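Local coordinates for possible transcriptional regulator, ArsR family protein (PDB 2OQG), which probably acts as a DNA-binding transcriptional regulator of the ArsR family, built on a winged helix-turn-helix fold, at residues 53-58 with 62-67. Numbering follows the deposited sequence.
Sequences KHLNAL and GLVESV
Leu58 and Leu63 meet where helix 48-60 gives way to strand 64-69, and their pairing is a compact example of how a Schellman motif ends a helix. Gly62, with a positive phi of 87°, is the C-prime residue and turns the chain back, so that Leu63 N donates to Leu58 O at 2.9 Å, nearly in line with the carbonyl though bent at the hydrogen (137°). A second donor, Val64 N, reaches the same Leu58 O at 3.3 Å, but from above the carbonyl plane. Next to these bonds the side chains pack against one another. Val64 sets CG2 against Leu58 CB at 3.5 Å and also touches Leu58 CD1; its CG1, anti to the backbone N (chi1 165°), comes instead within 4.4 Å of Leu55 CD2. The other branch of Leu58, CD2, slants across Leu63 and meets CD1 of that residue at 3.9 Å. Leu27 and Leu30 of helix 21-32 and Tyr75 of strand 72-77 extend this apolar cluster. The carbonyl oxygen of buried Leu58 is thus shared by two bent bonds, while leucine and valine branches pack across the helix-to-strand turn, consistent with a set direction for the strand that opens the wing.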
ATOM      1  N   LYS A  53     -10.434 -16.148   9.062  1.00 17.23           N
ATOM      2  CA  LYS A  53      -9.625 -17.270   9.512  1.00 17.30           C
ATOM      3  C   LYS A  53      -8.672 -17.719   8.406  1.00 16.10           C
ATOM      4  O   LYS A  53      -7.486 -17.967   8.668  1.00 15.60           O
ATOM      5  CB  LYS A  53     -10.507 -18.464   9.924  1.00 20.01           C
ATOM      6  CG  LYS A  53     -11.160 -18.264  11.284  1.00 25.03           C
ATOM      7  CD  LYS A  53     -11.942 -19.499  11.690  1.00 31.99           C
ATOM      8  CE  LYS A  53     -13.414 -19.255  11.524  1.00 37.54           C
ATOM      9  NZ  LYS A  53     -13.845 -18.285  12.577  1.00 40.44           N
ATOM     10  N   HIS A  54      -9.195 -17.847   7.181  1.00 14.26           N
ATOM     11  CA  HIS A  54      -8.356 -18.213   6.019  1.00 13.70           C
ATOM     12  C   HIS A  54      -7.260 -17.151   5.841  1.00 12.39           C
ATOM     13  O   HIS A  54      -6.104 -17.528   5.581  1.00 11.96           O
ATOM     14  CB  HIS A  54      -9.193 -18.283   4.768  1.00 14.71           C
ATOM     15  CG  HIS A  54     -10.059 -19.503   4.660  1.00 14.92           C
ATOM     16  ND1 HIS A  54      -9.595 -20.783   4.879  1.00 16.89           N
ATOM     17  CD2 HIS A  54     -11.376 -19.631   4.345  1.00 18.55           C
ATOM     18  CE1 HIS A  54     -10.582 -21.648   4.704  1.00 20.01           C
ATOM     19  NE2 HIS A  54     -11.672 -20.972   4.375  1.00 20.30           N
ATOM     20  N   LEU A  55      -7.624 -15.866   5.908  1.00 11.43           N
ATOM     21  CA  LEU A  55      -6.627 -14.796   5.722  1.00 11.37           C
ATOM     22  C   LEU A  55      -5.533 -14.865   6.776  1.00 12.33           C
ATOM     23  O   LEU A  55      -4.350 -14.697   6.476  1.00 11.59           O
ATOM     24  CB  LEU A  55      -7.237 -13.432   5.701  1.00 13.71           C
ATOM     25  CG  LEU A  55      -8.063 -13.142   4.466  1.00 10.61           C
ATOM     26  CD1 LEU A  55      -8.874 -11.870   4.746  1.00 14.34           C
ATOM     27  CD2 LEU A  55      -7.175 -13.028   3.154  1.00 10.18           C
ATOM     28  N   ASN A  56      -5.928 -15.137   8.016  1.00 12.07           N
ATOM     29  CA  ASN A  56      -4.930 -15.205   9.113  1.00 12.34           C
ATOM     30  C   ASN A  56      -3.971 -16.353   8.829  1.00 11.30           C
ATOM     31  O   ASN A  56      -2.735 -16.209   9.025  1.00 13.68           O
ATOM     32  CB  ASN A  56      -5.631 -15.377  10.485  1.00 13.56           C
ATOM     33  CG  ASN A  56      -6.388 -14.134  10.886  1.00 17.07           C
ATOM     34  OD1 ASN A  56      -6.168 -13.072  10.305  1.00 20.34           O
ATOM     35  ND2 ASN A  56      -7.305 -14.250  11.875  1.00 21.16           N
ATOM     36  N   ALA A  57      -4.521 -17.482   8.378  1.00 12.17           N
ATOM     37  CA  ALA A  57      -3.681 -18.673   8.103  1.00 12.79           C
ATOM     38  C   ALA A  57      -2.742 -18.352   6.955  1.00 12.00           C
ATOM     39  O   ALA A  57      -1.512 -18.661   7.025  1.00 12.65           O
ATOM     40  CB  ALA A  57      -4.527 -19.871   7.773  1.00 13.28           C
ATOM     41  N   LEU A  58      -3.300 -17.727   5.907  1.00 10.88           N
ATOM     42  CA  LEU A  58      -2.448 -17.338   4.757  1.00 10.14           C
ATOM     43  C   LEU A  58      -1.358 -16.319   5.127  1.00  9.59           C
ATOM     44  O   LEU A  58      -0.204 -16.409   4.615  1.00  9.65           O
ATOM     45  CB  LEU A  58      -3.300 -16.823   3.590  1.00 10.15           C
ATOM     46  CG  LEU A  58      -4.222 -17.863   2.985  1.00 11.13           C
ATOM     47  CD1 LEU A  58      -5.216 -17.173   2.027  1.00 10.97           C
ATOM     48  CD2 LEU A  58      -3.394 -18.974   2.237  1.00 11.31           C
ATOM     49  N   GLY A  62       2.965 -16.727   5.261  1.00 10.90           N
ATOM     50  CA  GLY A  62       3.656 -15.855   4.313  1.00 11.47           C
ATOM     51  C   GLY A  62       3.090 -15.797   2.907  1.00 10.86           C
ATOM     52  O   GLY A  62       3.695 -15.190   2.003  1.00 12.95           O
ATOM     53  N   LEU A  63       1.919 -16.381   2.701  1.00 10.06           N
ATOM     54  CA  LEU A  63       1.323 -16.390   1.348  1.00  7.57           C
ATOM     55  C   LEU A  63       0.545 -15.131   1.005  1.00  8.68           C
ATOM     56  O   LEU A  63       0.246 -14.832  -0.187  1.00 11.38           O
ATOM     57  CB  LEU A  63       0.382 -17.601   1.205  1.00  7.64           C
ATOM     58  CG  LEU A  63       1.141 -18.929   1.070  1.00  9.58           C
ATOM     59  CD1 LEU A  63       0.196 -20.094   1.205  1.00 14.70           C
ATOM     60  CD2 LEU A  63       1.791 -18.984  -0.320  1.00 12.36           C
ATOM     61  N   VAL A  64       0.180 -14.402   2.056  1.00  8.81           N
ATOM     62  CA  VAL A  64      -0.599 -13.135   1.950  1.00  9.45           C
ATOM     63  C   VAL A  64      -0.012 -12.102   2.865  1.00  9.07           C
ATOM     64  O   VAL A  64       0.482 -12.437   3.990  1.00  9.71           O
ATOM     65  CB  VAL A  64      -2.126 -13.388   2.300  1.00  8.63           C
ATOM     66  CG1 VAL A  64      -2.870 -12.130   2.547  1.00  9.61           C
ATOM     67  CG2 VAL A  64      -2.748 -14.264   1.221  1.00  9.35           C
ATOM     68  N   GLU A  65      -0.051 -10.832   2.412  1.00  9.99           N
ATOM     69  CA  GLU A  65       0.257  -9.744   3.314  1.00 12.21           C
ATOM     70  C   GLU A  65      -0.913  -8.750   3.375  1.00 11.76           C
ATOM     71  O   GLU A  65      -1.602  -8.532   2.363  1.00 13.24           O
ATOM     72  CB  GLU A  65       1.566  -9.018   2.961  1.00 13.84           C
ATOM     73  CG  GLU A  65       1.530  -8.277   1.653  1.00 14.79           C
ATOM     74  CD  GLU A  65       2.886  -7.666   1.276  1.00 17.71           C
ATOM     75  OE1 GLU A  65       3.861  -7.814   2.073  1.00 22.62           O
ATOM     76  OE2 GLU A  65       2.994  -7.073   0.148  1.00 23.37           O
ATOM     77  N   SER A  66      -1.117  -8.138   4.546  1.00 11.96           N
ATOM     78  CA  SER A  66      -2.026  -7.023   4.622  1.00 13.37           C
ATOM     79  C   SER A  66      -1.378  -5.748   4.078  1.00 13.89           C
ATOM     80  O   SER A  66      -0.135  -5.535   4.189  1.00 15.59           O
ATOM     81  CB  SER A  66      -2.430  -6.810   6.052  1.00 15.86           C
ATOM     82  OG  SER A  66      -1.273  -6.483   6.735  1.00 19.63           O
ATOM     83  N   VAL A  67      -2.226  -4.918   3.481  1.00 13.42           N
ATOM     84  CA  VAL A  67      -1.824  -3.686   2.841  1.00 14.92           C
ATOM     85  C   VAL A  67      -2.746  -2.641   3.488  1.00 15.62           C
ATOM     86  O   VAL A  67      -3.955  -2.612   3.223  1.00 16.60           O
ATOM     87  CB  VAL A  67      -2.020  -3.744   1.294  1.00 16.65           C
ATOM     88  CG1 VAL A  67      -1.635  -2.419   0.637  1.00 17.68           C
ATOM     89  CG2 VAL A  67      -1.266  -4.914   0.624  1.00 15.82           C
TER